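Local coordinates for protein cyclase (Uncultured organism, PDB 5IBZ) that probably acts as an arylformamidase-like enzyme of the cyclase family and binds acetylphosphate in its pocket, at residues L242-L252 / V277-L285; L108-H119 / I309-P319. All blocks are in the same frame, centred on the assembly; numbering follows the deposited sequence.

From the N terminus, 108-119 comes first and carries strand 113-115. The chain then builds strands 158-163 and 199-203 and reaches 242-252. Interaction 1 closes a loop of 24 residues between 242-252 and 277-285, which includes helix 266-275. Interaction 2 closes only when 309-319 returns to 108-119, after 189 intervening residues, so interaction 1 is nested inside it. At one edge of the mixed sheet the strands run in the order 244-247, 278-281, 113-115, 314-316. The two contacts are therefore neighbours, and I279 O probably accepts a hydrogen bond from D115 N where they meet. Both also reach the same acetylphosphate, with I250 and E281 from interaction 1 and D115 and H119 from interaction 2.

Interaction 1: residues L242-L252 / V277-L285; sequences LAGVAADNIAL and VYIGEIWWL. With UVW (acetylphosphate), chain F.
W283 holds its CG beside its own backbone N, anti to the carbonyl carbon (chi1 -67°), and this lays the indole against A246. The contact is the strand pair of a beta-alpha-beta crossover. Strands 244-247 and 278-281 run parallel as neighbours in the central mixed sheet, with helix 266-275 between them in the chain. A246 CB sits over one face of the W283 six-membered ring, 3.6 Å from its centroid, as a CH-pi contact. G280 pairs with A246, and a CB on it would collide with A246 CB. W283 NE1 bonds to Q113 O on strand 113-115, and W114 meets the indole edge-to-face. With a leucine in place of W283, A246 CB would probably lose its aromatic cover and Q113 O its indole N-H partner.

Backbone bonds join the strands. V245 N donates to Y278 O at 2.9 Å, and G280 N donates to V245 O at 2.8 Å. W283 N, past the end of its strand, bonds to A247 O at the end of strand 244-247. I282 N bonds to N249 O in the loop. N249 also folds its own turn: OD1 accepts from L252 N in an Asx motif, and ND2 donates to L252 O. At the end of that turn, L252 CD2 packs 3.7 Å from I279 CG2. A water donates to D248 OD2 and accepts from L285 N, while T204 and G205 bond to the D248 carboxylate.

E281 points into the ligand pocket. Its chain runs extended past CG (chi2 166°) and carries the carboxylate alongside the I250 carbonyl to the phosphate. H268, on helix 266-275, packs on the E281 side chain and hydrogen-bonds the same ligand. E281 OE1 lies 2.8 Å from O3P of acetylphosphate, and E281 OE2 lies 2.6 Å from O2P.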
loop_
_atom_site.group_PDB
_atom_site.type_symbol
_atom_site.label_atom_id
_atom_site.label_comp_id
_atom_site.label_asym_id
_atom_site.label_seq_id
_atom_site.Cartn_x
_atom_site.Cartn_y
_atom_site.Cartn_z
ATOM N N LEU B 242 29.838 -18.134 -11.321
ATOM C CA LEU B 242 29.181 -17.360 -10.269
ATOM C C LEU B 242 27.678 -17.613 -10.243
ATOM O O LEU B 242 27.054 -17.749 -11.283
ATOM C CB LEU B 242 29.436 -15.866 -10.461
ATOM C CG LEU B 242 30.905 -15.501 -10.588
ATOM C CD1 LEU B 242 31.061 -14.038 -10.836
ATOM C CD2 LEU B 242 31.670 -15.905 -9.348
ATOM N N ALA B 243 27.091 -17.633 -9.052
ATOM C CA ALA B 243 25.646 -17.793 -8.892
ATOM C C ALA B 243 24.890 -16.478 -9.036
ATOM O O ALA B 243 23.730 -16.459 -9.454
ATOM C CB ALA B 243 25.334 -18.395 -7.538
ATOM N N GLY B 244 25.537 -15.398 -8.631
ATOM C CA GLY B 244 24.903 -14.088 -8.640
ATOM C C GLY B 244 25.950 -13.012 -8.542
ATOM O O GLY B 244 27.055 -13.262 -8.057
ATOM N N VAL B 245 25.595 -11.814 -8.996
ATOM C CA VAL B 245 26.473 -10.657 -8.949
ATOM C C VAL B 245 25.682 -9.504 -8.373
ATOM O O VAL B 245 24.619 -9.170 -8.898
ATOM C CB VAL B 245 27.000 -10.286 -10.341
ATOM C CG1 VAL B 245 27.921 -9.113 -10.291
ATOM C CG2 VAL B 245 27.722 -11.468 -10.982
ATOM N N ALA B 246 26.193 -8.937 -7.288
ATOM C CA ALA B 246 25.532 -7.822 -6.638
ATOM C C ALA B 246 26.452 -6.628 -6.604
ATOM O O ALA B 246 27.667 -6.783 -6.614
ATOM C CB ALA B 246 25.121 -8.186 -5.259
ATOM N N ALA B 247 25.862 -5.437 -6.491
ATOM C CA ALA B 247 26.645 -4.210 -6.402
ATOM C C ALA B 247 25.950 -3.137 -5.570
ATOM O O ALA B 247 24.747 -3.225 -5.266
ATOM C CB ALA B 247 26.948 -3.659 -7.800
ATOM N N ASP B 248 26.749 -2.149 -5.179
ATOM C CA ASP B 248 26.274 -0.979 -4.458
ATOM C C ASP B 248 25.953 0.183 -5.414
ATOM O O ASP B 248 26.136 1.360 -5.085
ATOM C CB ASP B 248 27.317 -0.547 -3.437
ATOM C CG ASP B 248 28.589 -0.078 -4.086
ATOM O OD1 ASP B 248 28.721 -0.333 -5.307
ATOM O OD2 ASP B 248 29.448 0.536 -3.389
ATOM N N ASN B 249 25.464 -0.149 -6.603
ATOM C CA ASN B 249 24.860 0.855 -7.481
ATOM C C ASN B 249 23.386 0.483 -7.654
ATOM O O ASN B 249 22.860 -0.363 -6.903
ATOM C CB ASN B 249 25.613 0.976 -8.809
ATOM C CG ASN B 249 25.655 -0.315 -9.586
ATOM O OD1 ASN B 249 24.936 -1.262 -9.270
ATOM N ND2 ASN B 249 26.491 -0.351 -10.636
ATOM N N ILE B 250 22.688 1.104 -8.600
ATOM C CA ILE B 250 21.249 0.909 -8.711
ATOM C C ILE B 250 20.900 -0.080 -9.825
ATOM O O ILE B 250 19.914 -0.810 -9.727
ATOM C CB ILE B 250 20.497 2.243 -8.980
ATOM C CG1 ILE B 250 21.048 3.376 -8.112
ATOM C CG2 ILE B 250 19.022 2.050 -8.748
ATOM C CD1 ILE B 250 21.042 3.130 -6.610
ATOM N N ALA B 251 21.723 -0.129 -10.870
ATOM C CA ALA B 251 21.412 -0.933 -12.052
ATOM C C ALA B 251 22.396 -2.063 -12.373
ATOM O O ALA B 251 22.250 -2.708 -13.409
ATOM C CB ALA B 251 21.320 -0.021 -13.250
ATOM N N LEU B 252 23.405 -2.248 -11.525
ATOM C CA LEU B 252 24.530 -3.188 -11.725
ATOM C C LEU B 252 25.396 -2.858 -12.934
ATOM O O LEU B 252 26.578 -2.546 -12.782
ATOM C CB LEU B 252 24.051 -4.644 -11.843
ATOM C CG LEU B 252 25.229 -5.621 -12.046
ATOM C CD1 LEU B 252 26.283 -5.491 -10.958
ATOM C CD2 LEU B 252 24.725 -7.059 -12.127
ATOM N N VAL B 277 21.935 -15.977 -14.276
ATOM C CA VAL B 277 22.691 -15.421 -13.146
ATOM C C VAL B 277 21.900 -14.274 -12.510
ATOM O O VAL B 277 21.416 -13.398 -13.206
ATOM C CB VAL B 277 24.075 -14.954 -13.636
ATOM C CG1 VAL B 277 24.796 -14.115 -12.580
ATOM C CG2 VAL B 277 24.939 -16.171 -14.019
ATOM N N TYR B 278 21.768 -14.301 -11.189
ATOM C CA TYR B 278 20.972 -13.336 -10.455
ATOM C C TYR B 278 21.710 -12.016 -10.304
ATOM O O TYR B 278 22.941 -11.969 -10.272
ATOM C CB TYR B 278 20.599 -13.915 -9.070
ATOM C CG TYR B 278 19.721 -15.129 -9.221
ATOM C CD1 TYR B 278 20.274 -16.374 -9.503
ATOM C CD2 TYR B 278 18.345 -15.039 -9.143
ATOM C CE1 TYR B 278 19.482 -17.482 -9.699
ATOM C CE2 TYR B 278 17.541 -16.142 -9.322
ATOM C CZ TYR B 278 18.112 -17.370 -9.621
ATOM O OH TYR B 278 17.311 -18.493 -9.807
ATOM N N ILE B 279 20.924 -10.945 -10.241
ATOM C CA ILE B 279 21.438 -9.595 -10.110
ATOM C C ILE B 279 21.009 -8.985 -8.785
ATOM O O ILE B 279 19.820 -8.944 -8.457
ATOM C CB ILE B 279 20.948 -8.701 -11.279
ATOM C CG1 ILE B 279 21.558 -9.178 -12.608
ATOM C CG2 ILE B 279 21.219 -7.242 -10.994
ATOM C CD1 ILE B 279 21.112 -8.417 -13.812
ATOM N N GLY B 280 21.993 -8.493 -8.034
ATOM C CA GLY B 280 21.749 -7.803 -6.779
ATOM C C GLY B 280 22.063 -6.326 -6.905
ATOM O O GLY B 280 23.056 -5.946 -7.533
ATOM N N GLU B 281 21.196 -5.482 -6.349
ATOM C CA GLU B 281 21.346 -4.040 -6.512
ATOM C C GLU B 281 21.096 -3.307 -5.215
ATOM O O GLU B 281 20.343 -3.779 -4.355
ATOM C CB GLU B 281 20.389 -3.508 -7.588
ATOM C CG GLU B 281 20.742 -4.036 -8.975
ATOM C CD GLU B 281 19.666 -3.827 -10.019
ATOM O OE1 GLU B 281 18.496 -3.587 -9.669
ATOM O OE2 GLU B 281 20.033 -3.887 -11.209
ATOM N N ILE B 282 21.693 -2.131 -5.116
ATOM C CA ILE B 282 21.572 -1.221 -3.964
ATOM C C ILE B 282 22.031 -1.879 -2.651
ATOM O O ILE B 282 21.503 -1.641 -1.559
ATOM C CB ILE B 282 20.123 -0.651 -3.782
ATOM C CG1 ILE B 282 19.403 -0.506 -5.138
ATOM C CG2 ILE B 282 20.239 0.693 -3.076
ATOM C CD1 ILE B 282 18.053 0.205 -5.066
ATOM N N TRP B 283 23.081 -2.676 -2.742
ATOM C CA TRP B 283 23.730 -3.175 -1.538
ATOM C C TRP B 283 24.617 -2.075 -0.948
ATOM O O TRP B 283 24.974 -1.113 -1.639
ATOM C CB TRP B 283 24.551 -4.445 -1.851
ATOM C CG TRP B 283 23.732 -5.660 -2.238
ATOM C CD1 TRP B 283 22.557 -5.678 -2.929
ATOM C CD2 TRP B 283 24.049 -7.030 -1.959
ATOM N NE1 TRP B 283 22.118 -6.976 -3.102
ATOM C CE2 TRP B 283 23.017 -7.824 -2.511
ATOM C CE3 TRP B 283 25.097 -7.663 -1.281
ATOM C CZ2 TRP B 283 23.022 -9.209 -2.427
ATOM C CZ3 TRP B 283 25.097 -9.044 -1.199
ATOM C CH2 TRP B 283 24.071 -9.797 -1.762
ATOM N N TRP B 284 24.949 -2.200 0.338
ATOM C CA TRP B 284 25.754 -1.220 1.061
ATOM C C TRP B 284 27.042 -1.882 1.491
ATOM O O TRP B 284 27.030 -2.797 2.320
ATOM C CB TRP B 284 25.015 -0.678 2.290
ATOM C CG TRP B 284 25.827 0.366 3.001
ATOM C CD1 TRP B 284 26.645 0.179 4.080
ATOM C CD2 TRP B 284 25.918 1.754 2.659
ATOM N NE1 TRP B 284 27.245 1.369 4.429
ATOM C CE2 TRP B 284 26.813 2.350 3.573
ATOM C CE3 TRP B 284 25.336 2.554 1.660
ATOM C CZ2 TRP B 284 27.119 3.714 3.531
ATOM C CZ3 TRP B 284 25.644 3.901 1.623
ATOM C CH2 TRP B 284 26.535 4.464 2.548
ATOM N N LEU B 285 28.159 -1.434 0.918
ATOM C CA LEU B 285 29.412 -2.160 1.050
ATOM C C LEU B 285 30.528 -1.394 1.747
ATOM O O LEU B 285 31.638 -1.906 1.874
ATOM C CB LEU B 285 29.879 -2.582 -0.350
ATOM C CG LEU B 285 28.877 -3.473 -1.098
ATOM C CD1 LEU B 285 29.392 -3.831 -2.479
ATOM C CD2 LEU B 285 28.544 -4.728 -0.310
HETATM C C1 UVW F . 16.314 -0.489 -14.105
HETATM O O1 UVW F . 15.229 -0.434 -13.635
HETATM C C1M UVW F . 16.741 0.522 -15.165
HETATM O O2 UVW F . 17.227 -1.469 -13.704
HETATM P P UVW F . 16.843 -2.701 -12.684
HETATM O O1P UVW F . 15.544 -3.357 -13.088
HETATM O O2P UVW F . 17.991 -3.681 -12.777
HETATM O O3P UVW F . 16.714 -2.223 -11.261
HETATM O O HOH W 1 28.882 0.751 -0.769
#

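Interaction 2: residues L108-H119 / I309-P319. With UVW (acetylphosphate), chain F.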
loop_
_atom_site.group_PDB
_atom_site.type_symbol
_atom_site.label_atom_id
_atom_site.label_comp_id
_atom_site.label_asym_id
_atom_site.label_seq_id
_atom_site.Cartn_x
_atom_site.Cartn_y
_atom_site.Cartn_z
ATOM N N LEU B 108 9.314 -4.333 -4.703
ATOM C CA LEU B 108 10.262 -5.374 -4.353
ATOM C C LEU B 108 11.613 -5.094 -5.002
ATOM O O LEU B 108 12.600 -5.703 -4.618
ATOM C CB LEU B 108 9.708 -6.750 -4.743
ATOM C CG LEU B 108 8.415 -7.111 -4.018
ATOM C CD1 LEU B 108 7.937 -8.515 -4.425
ATOM C CD2 LEU B 108 8.563 -7.061 -2.506
ATOM N N GLN B 109 11.648 -4.155 -5.948
ATOM C CA GLN B 109 12.900 -3.645 -6.516
ATOM C C GLN B 109 13.224 -2.272 -5.919
ATOM O O GLN B 109 13.919 -1.465 -6.543
ATOM C CB GLN B 109 12.813 -3.526 -8.058
ATOM C CG GLN B 109 12.636 -4.833 -8.824
ATOM C CD GLN B 109 11.262 -5.473 -8.658
ATOM O OE1 GLN B 109 10.242 -4.841 -8.898
ATOM N NE2 GLN B 109 11.245 -6.721 -8.168
ATOM N N GLY B 110 12.688 -1.990 -4.737
ATOM C CA GLY B 110 12.748 -0.648 -4.186
ATOM C C GLY B 110 13.845 -0.374 -3.172
ATOM O O GLY B 110 13.933 0.737 -2.674
ATOM N N SER B 111 14.675 -1.371 -2.886
ATOM C CA SER B 111 15.709 -1.257 -1.862
ATOM C C SER B 111 16.830 -2.249 -2.179
ATOM O O SER B 111 16.923 -2.737 -3.296
ATOM C CB SER B 111 15.119 -1.501 -0.468
ATOM O OG SER B 111 16.002 -1.087 0.561
ATOM N N THR B 112 17.691 -2.553 -1.210
ATOM C CA THR B 112 18.621 -3.669 -1.349
ATOM C C THR B 112 17.835 -4.886 -1.836
ATOM O O THR B 112 16.803 -5.224 -1.268
ATOM C CB THR B 112 19.320 -3.961 -0.016
ATOM O OG1 THR B 112 20.006 -2.771 0.419
ATOM C CG2 THR B 112 20.269 -5.121 -0.148
ATOM N N GLN B 113 18.320 -5.536 -2.888
ATOM C CA GLN B 113 17.491 -6.508 -3.591
ATOM C C GLN B 113 18.267 -7.591 -4.307
ATOM O O GLN B 113 19.436 -7.402 -4.675
ATOM C CB GLN B 113 16.612 -5.785 -4.627
ATOM C CG GLN B 113 17.395 -5.246 -5.833
ATOM C CD GLN B 113 16.588 -4.263 -6.649
ATOM O OE1 GLN B 113 16.092 -4.565 -7.729
ATOM N NE2 GLN B 113 16.409 -3.097 -6.097
ATOM N N TRP B 114 17.575 -8.706 -4.518
ATOM C CA TRP B 114 17.874 -9.646 -5.608
ATOM C C TRP B 114 16.796 -9.484 -6.663
ATOM O O TRP B 114 15.615 -9.327 -6.328
ATOM C CB TRP B 114 17.865 -11.107 -5.180
ATOM C CG TRP B 114 19.048 -11.600 -4.463
ATOM C CD1 TRP B 114 19.061 -12.110 -3.210
ATOM C CD2 TRP B 114 20.395 -11.688 -4.946
ATOM N NE1 TRP B 114 20.327 -12.514 -2.872
ATOM C CE2 TRP B 114 21.169 -12.265 -3.915
ATOM C CE3 TRP B 114 21.021 -11.332 -6.130
ATOM C CZ2 TRP B 114 22.527 -12.473 -4.034
ATOM C CZ3 TRP B 114 22.371 -11.563 -6.259
ATOM C CH2 TRP B 114 23.116 -12.119 -5.209
ATOM N N ASP B 115 17.206 -9.577 -7.918
ATOM C CA ASP B 115 16.282 -9.671 -9.039
ATOM C C ASP B 115 16.233 -11.106 -9.481
ATOM O O ASP B 115 17.274 -11.726 -9.702
ATOM C CB ASP B 115 16.728 -8.777 -10.179
ATOM C CG ASP B 115 16.821 -7.319 -9.757
ATOM O OD1 ASP B 115 16.122 -6.923 -8.793
ATOM O OD2 ASP B 115 17.616 -6.576 -10.375
ATOM N N ALA B 116 15.029 -11.663 -9.565
ATOM C CA ALA B 116 14.840 -13.039 -10.045
ATOM C C ALA B 116 15.070 -13.131 -11.539
ATOM O O ALA B 116 15.133 -12.117 -12.238
ATOM C CB ALA B 116 13.449 -13.518 -9.716
ATOM N N LEU B 117 15.152 -14.358 -12.035
ATOM C CA LEU B 117 15.329 -14.552 -13.474
ATOM C C LEU B 117 14.055 -14.159 -14.242
ATOM O O LEU B 117 14.083 -13.998 -15.457
ATOM C CB LEU B 117 15.714 -16.000 -13.766
ATOM C CG LEU B 117 16.922 -16.500 -12.990
ATOM C CD1 LEU B 117 17.248 -17.917 -13.426
ATOM C CD2 LEU B 117 18.146 -15.584 -13.154
ATOM N N SER B 118 12.940 -14.023 -13.531
ATOM C CA SER B 118 11.702 -13.513 -14.120
ATOM C C SER B 118 11.666 -11.992 -14.230
ATOM O O SER B 118 10.700 -11.435 -14.734
ATOM C CB SER B 118 10.500 -13.988 -13.298
ATOM O OG SER B 118 10.736 -13.810 -11.904
ATOM N N HIS B 119 12.695 -11.298 -13.738
ATOM C CA HIS B 119 12.697 -9.832 -13.745
ATOM C C HIS B 119 13.043 -9.209 -15.102
ATOM O O HIS B 119 12.615 -8.092 -15.381
ATOM C CB HIS B 119 13.677 -9.291 -12.686
ATOM C CG HIS B 119 13.865 -7.807 -12.722
ATOM N ND1 HIS B 119 12.825 -6.918 -12.555
ATOM C CD2 HIS B 119 14.976 -7.053 -12.902
ATOM C CE1 HIS B 119 13.285 -5.683 -12.636
ATOM N NE2 HIS B 119 14.590 -5.738 -12.846
ATOM N N ILE B 309 8.477 -15.342 -1.439
ATOM C CA ILE B 309 7.328 -14.661 -2.044
ATOM C C ILE B 309 6.970 -15.320 -3.362
ATOM O O ILE B 309 7.568 -15.039 -4.398
ATOM C CB ILE B 309 7.581 -13.156 -2.317
ATOM C CG1 ILE B 309 8.270 -12.464 -1.138
ATOM C CG2 ILE B 309 6.249 -12.478 -2.690
ATOM C CD1 ILE B 309 8.724 -11.034 -1.446
ATOM N N PRO B 310 6.009 -16.237 -3.330
ATOM C CA PRO B 310 5.714 -16.983 -4.550
ATOM C C PRO B 310 5.215 -16.077 -5.661
ATOM O O PRO B 310 4.375 -15.201 -5.449
ATOM C CB PRO B 310 4.648 -17.989 -4.112
ATOM C CG PRO B 310 4.194 -17.559 -2.780
ATOM C CD PRO B 310 5.280 -16.758 -2.158
ATOM N N GLY B 311 5.775 -16.294 -6.840
ATOM C CA GLY B 311 5.376 -15.531 -8.012
ATOM C C GLY B 311 5.984 -14.150 -8.110
ATOM O O GLY B 311 5.671 -13.410 -9.040
ATOM N N ALA B 312 6.865 -13.794 -7.180
ATOM C CA ALA B 312 7.527 -12.496 -7.245
ATOM C C ALA B 312 8.753 -12.550 -8.147
ATOM O O ALA B 312 9.367 -13.614 -8.327
ATOM C CB ALA B 312 7.922 -12.019 -5.846
ATOM N N VAL B 313 9.115 -11.387 -8.688
ATOM C CA VAL B 313 10.222 -11.315 -9.628
ATOM C C VAL B 313 11.485 -10.713 -8.990
ATOM O O VAL B 313 12.441 -10.361 -9.686
ATOM C CB VAL B 313 9.834 -10.523 -10.902
ATOM C CG1 VAL B 313 8.651 -11.170 -11.568
ATOM C CG2 VAL B 313 9.542 -9.073 -10.609
ATOM N N GLY B 314 11.510 -10.683 -7.660
ATOM C CA GLY B 314 12.676 -10.263 -6.897
ATOM C C GLY B 314 12.283 -10.164 -5.440
ATOM O O GLY B 314 11.155 -10.470 -5.071
ATOM N N SER B 315 13.199 -9.700 -4.608
ATOM C CA SER B 315 12.942 -9.599 -3.186
ATOM C C SER B 315 13.858 -8.599 -2.523
ATOM O O SER B 315 15.023 -8.507 -2.904
ATOM C CB SER B 315 13.169 -10.944 -2.523
ATOM O OG SER B 315 12.958 -10.859 -1.130
ATOM N N PRO B 316 13.358 -7.891 -1.502
ATOM C CA PRO B 316 14.257 -7.207 -0.575
ATOM C C PRO B 316 14.991 -8.220 0.264
ATOM O O PRO B 316 14.603 -9.390 0.359
ATOM C CB PRO B 316 13.321 -6.332 0.278
ATOM C CG PRO B 316 12.018 -6.928 0.148
ATOM C CD PRO B 316 11.945 -7.660 -1.162
ATOM N N LEU B 317 16.093 -7.785 0.844
ATOM C CA LEU B 317 16.804 -8.649 1.768
ATOM C C LEU B 317 17.735 -7.840 2.639
ATOM O O LEU B 317 17.901 -6.644 2.456
ATOM C CB LEU B 317 17.575 -9.718 1.023
ATOM C CG LEU B 317 18.793 -9.218 0.270
ATOM C CD1 LEU B 317 19.821 -10.372 0.186
ATOM C CD2 LEU B 317 18.429 -8.778 -1.112
ATOM N N ASN B 318 18.304 -8.543 3.618
ATOM C CA ASN B 318 19.355 -7.999 4.455
ATOM C C ASN B 318 20.530 -8.963 4.370
ATOM O O ASN B 318 20.648 -9.893 5.163
ATOM C CB ASN B 318 18.879 -7.827 5.886
ATOM C CG ASN B 318 19.931 -7.245 6.764
ATOM O OD1 ASN B 318 20.964 -6.797 6.290
ATOM N ND2 ASN B 318 19.695 -7.271 8.058
ATOM N N PRO B 319 21.387 -8.778 3.364
ATOM C CA PRO B 319 22.519 -9.720 3.256
ATOM C C PRO B 319 23.499 -9.554 4.413
ATOM O O PRO B 319 23.877 -8.405 4.701
ATOM C CB PRO B 319 23.183 -9.326 1.925
ATOM C CG PRO B 319 22.320 -8.228 1.338
ATOM C CD PRO B 319 21.540 -7.638 2.464
HETATM C C1 UVW F . 16.314 -0.489 -14.105
HETATM O O1 UVW F . 15.229 -0.434 -13.635
HETATM C C1M UVW F . 16.741 0.522 -15.165
HETATM O O2 UVW F . 17.227 -1.469 -13.704
HETATM P P UVW F . 16.843 -2.701 -12.684
HETATM O O1P UVW F . 15.544 -3.357 -13.088
HETATM O O2P UVW F . 17.991 -3.681 -12.777
HETATM O O3P UVW F . 16.714 -2.223 -11.261
HETATM O O HOH W 2 15.763 -4.789 1.086
#
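V313 packs against A116, S118 and H119, and G314 lies against W114 O. This is an antiparallel pairing of strand 314-316, outermost in the sheet within this chain, with strand 113-115. W114 and S315 form the hydrogen-bonded pair: W114 N donates to S315 O and S315 N to W114 O, both at 3.0 Å. A CB on G314 would clash with W114 O. V313 CG1, anti to its carbonyl carbon (chi1 -58°), lies 3.4 Å from S118 OG, whose polar partner is L146 O. L108 and I309 meet tip to tip through CD1 atoms 4.0 Å apart. L108 CD2 packs on P316 CD. G314 O is buried beside L108 CD1 and has no hydrogen-bond partner in the model.

The pairing is looser near T112. There the L317 N to T112 O bond is weak at 3.4 Å, and a water that donates to T112 O also accepts from L317 N.

At the other end H119 NE2 donates to O1P of acetylphosphate at 2.6 Å. The same ring bonds through ND1 to A100 O of the second subunit. Both ring nitrogens are thus engaged, consistent with the subunit interface fixing the rotation of the imidazole, whose edge meets the phosphate.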